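Local atomic coordinates of glycosyl hydrolases family 2, sugar binding domain protein (Bacteroides uniformis str. 3978 T3 ii, PDB entry 6D1P), a protein that is a gut-bacterial beta-glucuronidase of glycosyl hydrolase family 2 that probably hydrolyses O-glycosidic bonds to release glucuronic acid from its conjugates. Residues Pro631-Gly635 / Ile743-Asp747; Glu550-Ile554 / Tyr626-Trp630; Lys620-Tyr626 / Ile643-Cys649; Phe751-Gly755 / Arg781-Arg785. One frame throughout, in Å; residues are numbered along the deposited sequence.

Contact 1. Residues Pro631-Gly635 / Ile743-Asp747; sequences PVRWG and IRCLD
The edge strand 632-634 of a mixed beta sheet meets, through Val-632 and Trp-634, the Leu-746 of the loop between strands 730-738 and 751-756, and so two successive beta-sandwich units touch here. Leu-746 is the hub. Its CB sits over one face of the Trp-634 indole, displaced toward the rim, 4.2 Å from the centroid of the six-membered ring and 18° off the normal: a CH-pi contact. Further out, CD1 of Leu-746 wedges between the two strand residues, 3.6 Å from CE3 of Trp-634 and 3.7 Å from CG1 of Val-632, while the other methyl, CD2, lies 3.9 Å from CB of Val-632. Val-632 holds CG1 anti to its backbone N (chi1 177°), turned to the leucine, and leaves CG2 for Arg-744, whose NH1 approaches it obliquely at 3.8 Å. The charge of that guanidinium is met elsewhere, by a salt bridge from NH2 to Glu-736. Trp-713 completes the cluster, meeting the Trp-634 ring edge-to-face and touching Leu-746. Since no hydrogen bond crosses between the segments, the units adhere here by apolar and CH-pi contacts, and the fit probably depends on the leucine's shape more than on any directional bond.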
loop_
_atom_site.group_PDB
_atom_site.type_symbol
_atom_site.label_atom_id
_atom_site.label_comp_id
_atom_site.label_asym_id
_atom_site.label_seq_id
_atom_site.Cartn_x
_atom_site.Cartn_y
_atom_site.Cartn_z
ATOM N N PRO A 631 29.066 -21.208 -16.383
ATOM C CA PRO A 631 29.649 -22.376 -15.704
ATOM C C PRO A 631 29.670 -23.638 -16.555
ATOM O O PRO A 631 30.536 -24.504 -16.368
ATOM C CB PRO A 631 28.742 -22.562 -14.475
ATOM C CG PRO A 631 27.540 -21.576 -14.672
ATOM C CD PRO A 631 27.639 -21.022 -16.045
ATOM N N VAL A 632 28.720 -23.770 -17.479
ATOM C CA VAL A 632 28.573 -24.984 -18.272
ATOM C C VAL A 632 28.464 -24.606 -19.748
ATOM O O VAL A 632 27.442 -24.051 -20.180
ATOM C CB VAL A 632 27.358 -25.813 -17.838
ATOM C CG1 VAL A 632 27.209 -27.020 -18.743
ATOM C CG2 VAL A 632 27.514 -26.253 -16.396
ATOM N N ARG A 633 29.501 -24.933 -20.521
ATOM C CA ARG A 633 29.499 -24.897 -21.981
ATOM C C ARG A 633 28.924 -26.200 -22.545
ATOM O O ARG A 633 28.794 -27.211 -21.844
ATOM C CB ARG A 633 30.914 -24.703 -22.513
ATOM C CG ARG A 633 31.704 -23.604 -21.844
ATOM C CD ARG A 633 31.421 -22.273 -22.488
ATOM N NE ARG A 633 31.591 -22.283 -23.950
ATOM C CZ ARG A 633 32.689 -21.869 -24.576
ATOM N NH1 ARG A 633 33.715 -21.437 -23.852
ATOM N NH2 ARG A 633 32.756 -21.870 -25.917
ATOM N N TRP A 634 28.584 -26.185 -23.832
ATOM C CA TRP A 634 28.062 -27.400 -24.445
ATOM C C TRP A 634 28.324 -27.414 -25.943
ATOM O O TRP A 634 28.630 -26.388 -26.561
ATOM C CB TRP A 634 26.573 -27.574 -24.183
ATOM C CG TRP A 634 25.722 -26.537 -24.829
ATOM C CD1 TRP A 634 25.110 -26.618 -26.048
ATOM C CD2 TRP A 634 25.375 -25.256 -24.285
ATOM N NE1 TRP A 634 24.398 -25.464 -26.299
ATOM C CE2 TRP A 634 24.539 -24.615 -25.231
ATOM C CE3 TRP A 634 25.681 -24.595 -23.085
ATOM C CZ2 TRP A 634 24.011 -23.334 -25.023
ATOM C CZ3 TRP A 634 25.149 -23.323 -22.870
ATOM C CH2 TRP A 634 24.326 -22.704 -23.843
ATOM N N GLY A 635 28.144 -28.599 -26.513
ATOM C CA GLY A 635 28.479 -28.902 -27.890
ATOM C C GLY A 635 28.773 -30.384 -28.040
ATOM O O GLY A 635 28.676 -31.166 -27.095
ATOM N N ILE A 743 19.602 -34.409 -17.184
ATOM C CA ILE A 743 20.493 -33.500 -17.897
ATOM C C ILE A 743 20.002 -32.069 -17.700
ATOM O O ILE A 743 18.816 -31.771 -17.912
ATOM C CB ILE A 743 20.568 -33.863 -19.391
ATOM C CG1 ILE A 743 20.874 -35.355 -19.565
ATOM C CG2 ILE A 743 21.618 -33.010 -20.088
ATOM C CD1 ILE A 743 22.099 -35.821 -18.783
ATOM N N ARG A 744 20.911 -31.184 -17.287
ATOM C CA ARG A 744 20.573 -29.770 -17.174
ATOM C C ARG A 744 20.045 -29.241 -18.508
ATOM O O ARG A 744 20.604 -29.518 -19.575
ATOM C CB ARG A 744 21.797 -28.955 -16.720
ATOM C CG ARG A 744 21.466 -27.462 -16.445
ATOM C CD ARG A 744 22.659 -26.634 -15.920
ATOM N NE ARG A 744 23.033 -27.010 -14.560
ATOM C CZ ARG A 744 23.922 -26.371 -13.801
ATOM N NH1 ARG A 744 24.561 -25.294 -14.254
ATOM N NH2 ARG A 744 24.160 -26.812 -12.570
ATOM N N CYS A 745 18.950 -28.487 -18.448
ATOM C CA CYS A 745 18.380 -27.864 -19.640
ATOM C C CYS A 745 19.062 -26.520 -19.832
ATOM O O CYS A 745 18.668 -25.521 -19.232
ATOM C CB CYS A 745 16.875 -27.706 -19.496
ATOM S SG CYS A 745 16.054 -29.187 -18.956
ATOM N N LEU A 746 20.072 -26.483 -20.692
ATOM C CA LEU A 746 20.985 -25.350 -20.735
ATOM C C LEU A 746 20.436 -24.163 -21.514
ATOM O O LEU A 746 21.077 -23.104 -21.545
ATOM C CB LEU A 746 22.330 -25.797 -21.312
ATOM C CG LEU A 746 23.177 -26.654 -20.364
ATOM C CD1 LEU A 746 24.374 -27.288 -21.080
ATOM C CD2 LEU A 746 23.655 -25.812 -19.185
ATOM N N ASP A 747 19.268 -24.295 -22.138
ATOM C CA ASP A 747 18.624 -23.158 -22.780
ATOM C C ASP A 747 17.248 -22.891 -22.178
ATOM O O ASP A 747 16.407 -22.246 -22.821
ATOM C CB ASP A 747 18.531 -23.379 -24.294
ATOM C CG ASP A 747 17.661 -24.566 -24.647
ATOM O OD1 ASP A 747 17.317 -24.735 -25.833
ATOM O OD2 ASP A 747 17.306 -25.326 -23.721
#

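Contact 2. Residues Glu550-Ile554 / Tyr626-Trp630; sequences ESYII and YGHSW
Ser-551 holds OG beside its own backbone N (chi1 -60°), and Tyr-626 carries its ring anti to the backbone N (chi1 167°); together these torsions bring the two hydroxyls into a hydrogen bond, Ser-551 OG to Tyr-626 OH, of 2.7 Å. The serine oxygen arrives at the edge of the phenol, in the plane of its ring, and also takes a bond from Met-523 N, while the tyrosine hydroxyl has a second partner in ND1 of His-522. One turn along the helix, Ile-554 lays CD1 over a face of the same ring, 3.3 Å from Tyr-626 CE1, so hydroxyl and face both hold the phenol. The helix is 550-564, of the TIM-barrel domain, and it faces the loop that joins strands 623-625 and 632-634 of the following beta sandwich. That loop makes a type I turn from Gly-627 to Trp-630, closed by Trp-630 N to Gly-627 O at 3.0 Å, with Glu-608 gripping the N-H groups of Gly-627 and Ser-629. Trp-630 offers CZ3 to Ser-551 OG at 3.8 Å. Within the turn, Ser-629 OG stops 3.6 Å from Glu-550 OE2 without bonding; these oxygens bond instead to His-522 NE2 and Gly-520 N respectively.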
loop_
_atom_site.group_PDB
_atom_site.type_symbol
_atom_site.label_atom_id
_atom_site.label_comp_id
_atom_site.label_asym_id
_atom_site.label_seq_id
_atom_site.Cartn_x
_atom_site.Cartn_y
_atom_site.Cartn_z
ATOM N N GLU A 550 23.824 -12.642 -22.449
ATOM C CA GLU A 550 25.028 -11.823 -22.495
ATOM C C GLU A 550 25.818 -12.085 -23.763
ATOM O O GLU A 550 26.487 -11.179 -24.270
ATOM C CB GLU A 550 25.897 -12.073 -21.262
ATOM C CG GLU A 550 25.223 -11.614 -19.951
ATOM C CD GLU A 550 26.207 -11.428 -18.794
ATOM O OE1 GLU A 550 27.131 -10.573 -18.885
ATOM O OE2 GLU A 550 26.041 -12.155 -17.782
ATOM N N SER A 551 25.733 -13.309 -24.291
ATOM C CA SER A 551 26.484 -13.667 -25.487
ATOM C C SER A 551 26.117 -12.766 -26.648
ATOM O O SER A 551 26.994 -12.305 -27.398
ATOM C CB SER A 551 26.220 -15.123 -25.846
ATOM O OG SER A 551 26.615 -15.964 -24.781
ATOM N N TYR A 552 24.818 -12.491 -26.803
ATOM C CA TYR A 552 24.404 -11.629 -27.887
ATOM C C TYR A 552 24.882 -10.205 -27.652
ATOM O O TYR A 552 25.513 -9.596 -28.528
ATOM C CB TYR A 552 22.891 -11.673 -28.076
ATOM C CG TYR A 552 22.480 -10.680 -29.120
ATOM C CD1 TYR A 552 22.727 -10.919 -30.477
ATOM C CD2 TYR A 552 21.911 -9.465 -28.759
ATOM C CE1 TYR A 552 22.372 -9.974 -31.452
ATOM C CE2 TYR A 552 21.559 -8.521 -29.724
ATOM C CZ TYR A 552 21.785 -8.784 -31.066
ATOM O OH TYR A 552 21.433 -7.837 -32.002
ATOM N N ILE A 553 24.628 -9.663 -26.462
ATOM C CA ILE A 553 24.878 -8.238 -26.294
ATOM C C ILE A 553 26.368 -7.933 -26.343
ATOM O O ILE A 553 26.766 -6.825 -26.713
ATOM C CB ILE A 553 24.233 -7.709 -25.001
ATOM C CG1 ILE A 553 23.863 -6.231 -25.185
ATOM C CG2 ILE A 553 25.164 -7.876 -23.805
ATOM C CD1 ILE A 553 22.741 -6.004 -26.183
ATOM N N ILE A 554 27.210 -8.896 -25.971
ATOM C CA ILE A 554 28.653 -8.674 -25.999
ATOM C C ILE A 554 29.123 -8.436 -27.432
ATOM O O ILE A 554 29.880 -7.500 -27.715
ATOM C CB ILE A 554 29.358 -9.872 -25.334
ATOM C CG1 ILE A 554 29.390 -9.653 -23.815
ATOM C CG2 ILE A 554 30.745 -10.113 -25.922
ATOM C CD1 ILE A 554 29.527 -10.912 -23.027
ATOM N N TYR A 626 36.045 -14.030 -21.474
ATOM C CA TYR A 626 34.597 -14.061 -21.431
ATOM C C TYR A 626 34.135 -15.436 -20.959
ATOM O O TYR A 626 34.434 -16.453 -21.593
ATOM C CB TYR A 626 34.005 -13.704 -22.797
ATOM C CG TYR A 626 32.535 -14.012 -22.894
ATOM C CD1 TYR A 626 31.648 -13.622 -21.884
ATOM C CD2 TYR A 626 32.024 -14.718 -23.974
ATOM C CE1 TYR A 626 30.296 -13.927 -21.967
ATOM C CE2 TYR A 626 30.679 -15.017 -24.067
ATOM C CZ TYR A 626 29.824 -14.615 -23.062
ATOM O OH TYR A 626 28.486 -14.927 -23.155
ATOM N N GLY A 627 33.398 -15.461 -19.846
ATOM C CA GLY A 627 32.816 -16.692 -19.356
ATOM C C GLY A 627 32.968 -16.919 -17.863
ATOM O O GLY A 627 32.696 -18.018 -17.391
ATOM N N HIS A 628 33.396 -15.904 -17.108
ATOM C CA HIS A 628 33.451 -16.033 -15.654
ATOM C C HIS A 628 32.101 -16.453 -15.074
ATOM O O HIS A 628 32.044 -17.207 -14.093
ATOM C CB HIS A 628 33.882 -14.712 -15.025
ATOM C CG HIS A 628 35.344 -14.431 -15.123
ATOM N ND1 HIS A 628 36.185 -14.506 -14.035
ATOM C CD2 HIS A 628 36.111 -14.041 -16.167
ATOM C CE1 HIS A 628 37.410 -14.188 -14.405
ATOM N NE2 HIS A 628 37.393 -13.901 -15.694
ATOM N N SER A 629 31.002 -15.952 -15.649
ATOM C CA SER A 629 29.661 -16.287 -15.192
ATOM C C SER A 629 28.997 -17.340 -16.074
ATOM O O SER A 629 27.769 -17.469 -16.061
ATOM C CB SER A 629 28.792 -15.026 -15.105
ATOM O OG SER A 629 28.425 -14.529 -16.392
ATOM N N TRP A 630 29.784 -18.110 -16.824
ATOM C CA TRP A 630 29.265 -19.140 -17.725
ATOM C C TRP A 630 29.808 -20.486 -17.253
ATOM O O TRP A 630 30.909 -20.898 -17.654
ATOM C CB TRP A 630 29.655 -18.820 -19.169
ATOM C CG TRP A 630 29.005 -19.662 -20.222
ATOM C CD1 TRP A 630 28.319 -20.833 -20.044
ATOM C CD2 TRP A 630 28.989 -19.398 -21.637
ATOM N NE1 TRP A 630 27.874 -21.312 -21.258
ATOM C CE2 TRP A 630 28.268 -20.447 -22.249
ATOM C CE3 TRP A 630 29.510 -18.374 -22.442
ATOM C CZ2 TRP A 630 28.062 -20.503 -23.627
ATOM C CZ3 TRP A 630 29.285 -18.423 -23.807
ATOM C CH2 TRP A 630 28.578 -19.484 -24.386
HETATM O O HOH W 1 27.233 -11.684 -15.730
#

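Contact 3. Residues Lys620-Tyr626 / Ile643-Cys649; sequences KPMLHIY and ILVYSNC
Asn-648 reaches across to the residues leading into strand 623-625, and its side chain can be followed atom by atom. From CB the chain turns so that CG lies between the backbone N and the carbonyl carbon (chi1 52°), running crosswise to the Met-622 side chain, whose CG lies 3.3 Å from OD1 of Asn-648. At the tip OD1 accepts the N-H of Met-622 at 2.8 Å, in the carbonyl plane and on a lone pair. The other branch, ND2, donates almost straight (178°) to Lys-620 O at 2.9 Å, coming from above that carbonyl's plane, and bonds to Ser-618 O as well. A leucine in its place would probably leave Met-622 N and Lys-620 O without these mates and let the approach to the strand drift from its partner. Next to it, Ser-647 OG donates to Met-622 O at 2.8 Å; it also accepts from Cys-649 N at 2.7 Å, and this second bond makes an ST turn. Strand pairing follows: Tyr-646 N to His-624 O (2.8 Å), with a weak return bond from His-624 N to Tyr-646 O, then Tyr-626 N to Leu-644 O (3.0 Å), after which a water bridges Tyr-626 O and Leu-644 N. On one face Leu-623 CD1 rests 3.5 Å from Val-645 CG1, and Leu-623 and Ile-625 both touch Ala-691 of strand 685-695; on the other, Tyr-646 turns to helices 550-564 and 609-617. Such antiparallel pairing, with strand 623-625 at the edge and an apolar face turned to a second sheet, is consistent with an immunoglobulin-like beta sandwich.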
loop_
_atom_site.group_PDB
_atom_site.type_symbol
_atom_site.label_atom_id
_atom_site.label_comp_id
_atom_site.label_asym_id
_atom_site.label_seq_id
_atom_site.Cartn_x
_atom_site.Cartn_y
_atom_site.Cartn_z
ATOM N N LYS A 620 43.918 1.680 -18.786
ATOM C CA LYS A 620 44.582 0.865 -17.781
ATOM C C LYS A 620 44.605 -0.594 -18.221
ATOM O O LYS A 620 43.537 -1.170 -18.486
ATOM C CB LYS A 620 43.886 0.979 -16.436
ATOM C CG LYS A 620 44.717 0.380 -15.331
ATOM C CD LYS A 620 43.923 -0.148 -14.163
ATOM C CE LYS A 620 44.901 -0.620 -13.094
ATOM N NZ LYS A 620 44.213 -1.273 -11.981
ATOM N N PRO A 621 45.778 -1.228 -18.293
ATOM C CA PRO A 621 45.847 -2.598 -18.804
ATOM C C PRO A 621 44.917 -3.537 -18.046
ATOM O O PRO A 621 44.837 -3.507 -16.817
ATOM C CB PRO A 621 47.319 -2.968 -18.608
ATOM C CG PRO A 621 48.031 -1.655 -18.684
ATOM C CD PRO A 621 47.110 -0.651 -18.054
ATOM N N MET A 622 44.190 -4.353 -18.804
ATOM C CA MET A 622 43.248 -5.306 -18.252
ATOM C C MET A 622 43.138 -6.465 -19.225
ATOM O O MET A 622 43.558 -6.379 -20.384
ATOM C CB MET A 622 41.865 -4.681 -17.983
ATOM C CG MET A 622 41.223 -3.975 -19.200
ATOM S SD MET A 622 40.515 -5.112 -20.415
ATOM C CE MET A 622 39.092 -5.746 -19.540
ATOM N N LEU A 623 42.551 -7.543 -18.730
ATOM C CA LEU A 623 42.409 -8.801 -19.439
ATOM C C LEU A 623 41.213 -9.512 -18.816
ATOM O O LEU A 623 41.165 -9.657 -17.591
ATOM C CB LEU A 623 43.687 -9.637 -19.295
ATOM C CG LEU A 623 43.778 -11.036 -19.893
ATOM C CD1 LEU A 623 43.815 -10.963 -21.404
ATOM C CD2 LEU A 623 45.030 -11.741 -19.370
ATOM N N HIS A 624 40.241 -9.920 -19.635
ATOM C CA HIS A 624 39.043 -10.593 -19.132
ATOM C C HIS A 624 38.648 -11.675 -20.115
ATOM O O HIS A 624 38.209 -11.376 -21.228
ATOM C CB HIS A 624 37.869 -9.624 -18.926
ATOM C CG HIS A 624 36.612 -10.286 -18.409
ATOM N ND1 HIS A 624 36.277 -10.318 -17.068
ATOM C CD2 HIS A 624 35.625 -10.950 -19.055
ATOM C CE1 HIS A 624 35.133 -10.961 -16.915
ATOM N NE2 HIS A 624 34.718 -11.359 -18.105
ATOM N N ILE A 625 38.786 -12.926 -19.696
ATOM C CA ILE A 625 38.244 -14.030 -20.466
ATOM C C ILE A 625 36.732 -14.005 -20.342
ATOM O O ILE A 625 36.187 -13.965 -19.233
ATOM C CB ILE A 625 38.807 -15.361 -19.958
ATOM C CG1 ILE A 625 40.344 -15.332 -19.978
ATOM C CG2 ILE A 625 38.221 -16.511 -20.760
ATOM C CD1 ILE A 625 40.986 -16.416 -19.114
ATOM N N TYR A 626 36.045 -14.030 -21.474
ATOM C CA TYR A 626 34.597 -14.061 -21.431
ATOM C C TYR A 626 34.135 -15.436 -20.959
ATOM O O TYR A 626 34.434 -16.453 -21.593
ATOM C CB TYR A 626 34.005 -13.704 -22.797
ATOM C CG TYR A 626 32.535 -14.012 -22.894
ATOM C CD1 TYR A 626 31.648 -13.622 -21.884
ATOM C CD2 TYR A 626 32.024 -14.718 -23.974
ATOM C CE1 TYR A 626 30.296 -13.927 -21.967
ATOM C CE2 TYR A 626 30.679 -15.017 -24.067
ATOM C CZ TYR A 626 29.824 -14.615 -23.062
ATOM O OH TYR A 626 28.486 -14.927 -23.155
ATOM N N ILE A 643 36.427 -19.307 -27.649
ATOM C CA ILE A 643 36.712 -18.554 -26.432
ATOM C C ILE A 643 37.091 -17.142 -26.854
ATOM O O ILE A 643 37.999 -16.960 -27.672
ATOM C CB ILE A 643 37.850 -19.194 -25.603
ATOM C CG1 ILE A 643 37.425 -20.515 -24.987
ATOM C CG2 ILE A 643 38.338 -18.266 -24.498
ATOM C CD1 ILE A 643 37.667 -21.708 -25.875
ATOM N N LEU A 644 36.395 -16.146 -26.315
ATOM C CA LEU A 644 36.701 -14.749 -26.598
ATOM C C LEU A 644 37.355 -14.112 -25.382
ATOM O O LEU A 644 37.026 -14.434 -24.241
ATOM C CB LEU A 644 35.440 -13.958 -26.967
ATOM C CG LEU A 644 34.462 -14.603 -27.951
ATOM C CD1 LEU A 644 33.092 -13.859 -27.972
ATOM C CD2 LEU A 644 35.066 -14.706 -29.343
ATOM N N VAL A 645 38.270 -13.191 -25.620
ATOM C CA VAL A 645 38.932 -12.492 -24.531
ATOM C C VAL A 645 38.825 -11.003 -24.787
ATOM O O VAL A 645 39.028 -10.543 -25.917
ATOM C CB VAL A 645 40.405 -12.913 -24.387
ATOM C CG1 VAL A 645 41.054 -12.099 -23.301
ATOM C CG2 VAL A 645 40.500 -14.395 -24.060
ATOM N N TYR A 646 38.511 -10.249 -23.752
ATOM C CA TYR A 646 38.384 -8.807 -23.892
ATOM C C TYR A 646 39.530 -8.179 -23.109
ATOM O O TYR A 646 39.526 -8.153 -21.874
ATOM C CB TYR A 646 36.982 -8.328 -23.480
ATOM C CG TYR A 646 36.008 -8.702 -24.582
ATOM C CD1 TYR A 646 35.785 -7.838 -25.667
ATOM C CD2 TYR A 646 35.396 -9.957 -24.603
ATOM C CE1 TYR A 646 34.938 -8.199 -26.712
ATOM C CE2 TYR A 646 34.558 -10.327 -25.644
ATOM C CZ TYR A 646 34.343 -9.441 -26.702
ATOM O OH TYR A 646 33.518 -9.808 -27.731
ATOM N N SER A 647 40.528 -7.700 -23.849
ATOM C CA SER A 647 41.696 -7.070 -23.266
ATOM C C SER A 647 42.095 -5.876 -24.120
ATOM O O SER A 647 41.882 -5.870 -25.335
ATOM C CB SER A 647 42.852 -8.084 -23.158
ATOM O OG SER A 647 44.085 -7.434 -22.895
ATOM N N ASN A 648 42.650 -4.851 -23.468
ATOM C CA ASN A 648 43.358 -3.774 -24.142
ATOM C C ASN A 648 44.871 -4.004 -24.179
ATOM O O ASN A 648 45.619 -3.066 -24.478
ATOM C CB ASN A 648 43.061 -2.432 -23.469
ATOM C CG ASN A 648 43.298 -2.473 -21.976
ATOM O OD1 ASN A 648 43.672 -3.517 -21.417
ATOM N ND2 ASN A 648 43.090 -1.340 -21.319
ATOM N N CYS A 649 45.334 -5.210 -23.837
ATOM C CA CYS A 649 46.755 -5.525 -23.943
ATOM C C CYS A 649 47.109 -5.808 -25.403
ATOM O O CYS A 649 46.328 -6.454 -26.112
ATOM C CB CYS A 649 47.115 -6.739 -23.072
ATOM S SG CYS A 649 47.207 -6.428 -21.267
HETATM O O HOH W 2 34.270 -17.076 -24.461
#

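Contact 4. Residues Phe751-Gly755 / Arg781-Arg785; sequences FIEFG and RASIR
Phe-754 and Ile-784 supply the aromatic part of this contact. CG2 of Ile-784 stands squarely over the centre of the phenyl ring, 3.4 Å from its centroid and only 5° off the normal, a close CH-pi contact. It gets there because Ile-784 turns CG1 anti to the backbone N (chi1 -174°), which leaves CG2 between N and the carbonyl carbon, facing the phenylalanine. CB of the isoleucine adds to the cover, 3.8 Å from CE1 of Phe-754, as the two side chains run past one another with opposed directions.

Among aliphatic contacts, Ile-752 CD1 touches Ala-782 CB at 4.0 Å, and the small alanine also lets the end of the phenyl ring come in, its CZ 4.4 Å from the same methyl. Ile-752 packs further on Leu-737, and Ala-782 on Ile-775.

Contact with the backbone comes at the ring edge, where Phe-754 CZ lies 3.7 Å from Ala-782 O and 4.0 Å from Ser-783 N, both near the ring plane. No hydrogen bond passes between the segments; each strand bonds within its own sheet, as Ile-752 does with Ile-775 of strand 774-776. An alanine in place of the phenylalanine is likely to open a gap under Ile-784 CG2 and to strip Ala-782 of its aromatic neighbour, weakening the adhesion of the two layers.

The strand axes run 8.3 Å apart at 26°, too far for pairing. Two sheets stacked face to face, one containing strands 730-738 and 781-787, the other strands 774-776, 751-756 and 793-799, with apolar side chains between them, form a beta sandwich.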
loop_
_atom_site.group_PDB
_atom_site.type_symbol
_atom_site.label_atom_id
_atom_site.label_comp_id
_atom_site.label_asym_id
_atom_site.label_seq_id
_atom_site.Cartn_x
_atom_site.Cartn_y
_atom_site.Cartn_z
ATOM N N PHE A 751 10.431 -18.774 -15.907
ATOM C CA PHE A 751 10.359 -18.121 -14.607
ATOM C C PHE A 751 10.369 -19.154 -13.492
ATOM O O PHE A 751 9.678 -20.178 -13.554
ATOM C CB PHE A 751 9.094 -17.260 -14.497
ATOM C CG PHE A 751 9.269 -15.877 -15.029
ATOM C CD1 PHE A 751 10.083 -14.970 -14.366
ATOM C CD2 PHE A 751 8.643 -15.481 -16.207
ATOM C CE1 PHE A 751 10.275 -13.674 -14.865
ATOM C CE2 PHE A 751 8.806 -14.202 -16.693
ATOM C CZ PHE A 751 9.630 -13.291 -16.024
ATOM N N ILE A 752 11.158 -18.872 -12.462
ATOM C CA ILE A 752 11.225 -19.690 -11.262
ATOM C C ILE A 752 10.949 -18.781 -10.074
ATOM O O ILE A 752 11.391 -17.626 -10.060
ATOM C CB ILE A 752 12.594 -20.395 -11.145
ATOM C CG1 ILE A 752 12.724 -21.459 -12.227
ATOM C CG2 ILE A 752 12.727 -21.099 -9.823
ATOM C CD1 ILE A 752 14.163 -21.822 -12.510
ATOM N N GLU A 753 10.196 -19.297 -9.097
ATOM C CA GLU A 753 9.780 -18.561 -7.907
ATOM C C GLU A 753 10.271 -19.227 -6.629
ATOM O O GLU A 753 10.182 -20.442 -6.479
ATOM C CB GLU A 753 8.266 -18.461 -7.824
ATOM C CG GLU A 753 7.668 -17.737 -8.985
ATOM C CD GLU A 753 6.169 -17.712 -8.900
ATOM O OE1 GLU A 753 5.630 -18.455 -8.060
ATOM O OE2 GLU A 753 5.537 -16.957 -9.663
ATOM N N PHE A 754 10.729 -18.419 -5.687
ATOM C CA PHE A 754 11.212 -18.913 -4.417
ATOM C C PHE A 754 10.243 -18.568 -3.288
ATOM O O PHE A 754 9.570 -17.535 -3.305
ATOM C CB PHE A 754 12.590 -18.342 -4.110
ATOM C CG PHE A 754 13.646 -18.769 -5.069
ATOM C CD1 PHE A 754 14.123 -17.883 -6.029
ATOM C CD2 PHE A 754 14.174 -20.058 -5.017
ATOM C CE1 PHE A 754 15.131 -18.265 -6.921
ATOM C CE2 PHE A 754 15.180 -20.459 -5.908
ATOM C CZ PHE A 754 15.661 -19.555 -6.860
ATOM N N GLY A 755 10.175 -19.463 -2.304
ATOM C CA GLY A 755 9.411 -19.222 -1.100
ATOM C C GLY A 755 10.212 -19.699 0.095
ATOM O O GLY A 755 11.256 -20.337 -0.051
ATOM N N ARG A 781 19.032 -22.281 -14.748
ATOM C CA ARG A 781 19.581 -22.001 -13.436
ATOM C C ARG A 781 18.985 -20.706 -12.889
ATOM O O ARG A 781 18.840 -19.724 -13.621
ATOM C CB ARG A 781 21.092 -21.919 -13.581
ATOM C CG ARG A 781 21.902 -21.518 -12.399
ATOM C CD ARG A 781 23.371 -21.835 -12.729
ATOM N NE ARG A 781 24.278 -21.411 -11.667
ATOM C CZ ARG A 781 25.140 -20.407 -11.780
ATOM N NH1 ARG A 781 25.223 -19.733 -12.919
ATOM N NH2 ARG A 781 25.925 -20.086 -10.756
ATOM N N ALA A 782 18.619 -20.711 -11.611
ATOM C CA ALA A 782 18.231 -19.486 -10.929
ATOM C C ALA A 782 18.600 -19.623 -9.463
ATOM O O ALA A 782 18.514 -20.708 -8.885
ATOM C CB ALA A 782 16.734 -19.177 -11.085
ATOM N N SER A 783 19.000 -18.509 -8.861
ATOM C CA SER A 783 19.619 -18.530 -7.546
ATOM C C SER A 783 19.110 -17.374 -6.714
ATOM O O SER A 783 18.815 -16.308 -7.236
ATOM C CB SER A 783 21.151 -18.436 -7.642
ATOM O OG SER A 783 21.643 -19.585 -8.282
ATOM N N ILE A 784 19.090 -17.569 -5.403
ATOM C CA ILE A 784 18.676 -16.516 -4.493
ATOM C C ILE A 784 19.488 -16.623 -3.213
ATOM O O ILE A 784 19.801 -17.725 -2.756
ATOM C CB ILE A 784 17.159 -16.593 -4.215
ATOM C CG1 ILE A 784 16.712 -15.400 -3.368
ATOM C CG2 ILE A 784 16.805 -17.940 -3.617
ATOM C CD1 ILE A 784 15.246 -15.094 -3.467
ATOM N N ARG A 785 19.832 -15.470 -2.641
ATOM C CA ARG A 785 20.532 -15.422 -1.363
ATOM C C ARG A 785 19.567 -15.564 -0.190
ATOM O O ARG A 785 18.431 -15.073 -0.232
ATOM C CB ARG A 785 21.309 -14.113 -1.237
ATOM C CG ARG A 785 22.635 -14.149 -1.945
ATOM C CD ARG A 785 23.158 -12.761 -2.198
ATOM N NE ARG A 785 24.237 -12.797 -3.184
ATOM C CZ ARG A 785 24.817 -11.719 -3.711
ATOM N NH1 ARG A 785 24.426 -10.505 -3.342
ATOM N NH2 ARG A 785 25.779 -11.859 -4.614
#

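Contacts 1 to 4 lie in the last third of the chain. Contact 2 ties helix 550-564 to the loop leading out of strand 623-625; contact 3, its centre about 13 Å away, shares Tyr-626 and pairs that strand within the sandwich that follows the barrel. The two alternate in sequence, as do contacts 1 and 3. After the loop comes strand 632-634, which carries contact 1 across to the next sandwich, whose interior holds contact 4, centred about 18 Å further. Pro-631 and Arg-744 touch Arg-781, on the strand that carries contact 4. Contacts 3 and 4 do not touch, their centres about 31 Å apart; barrel and sandwiches are joined one to the next through contacts 2 and 1.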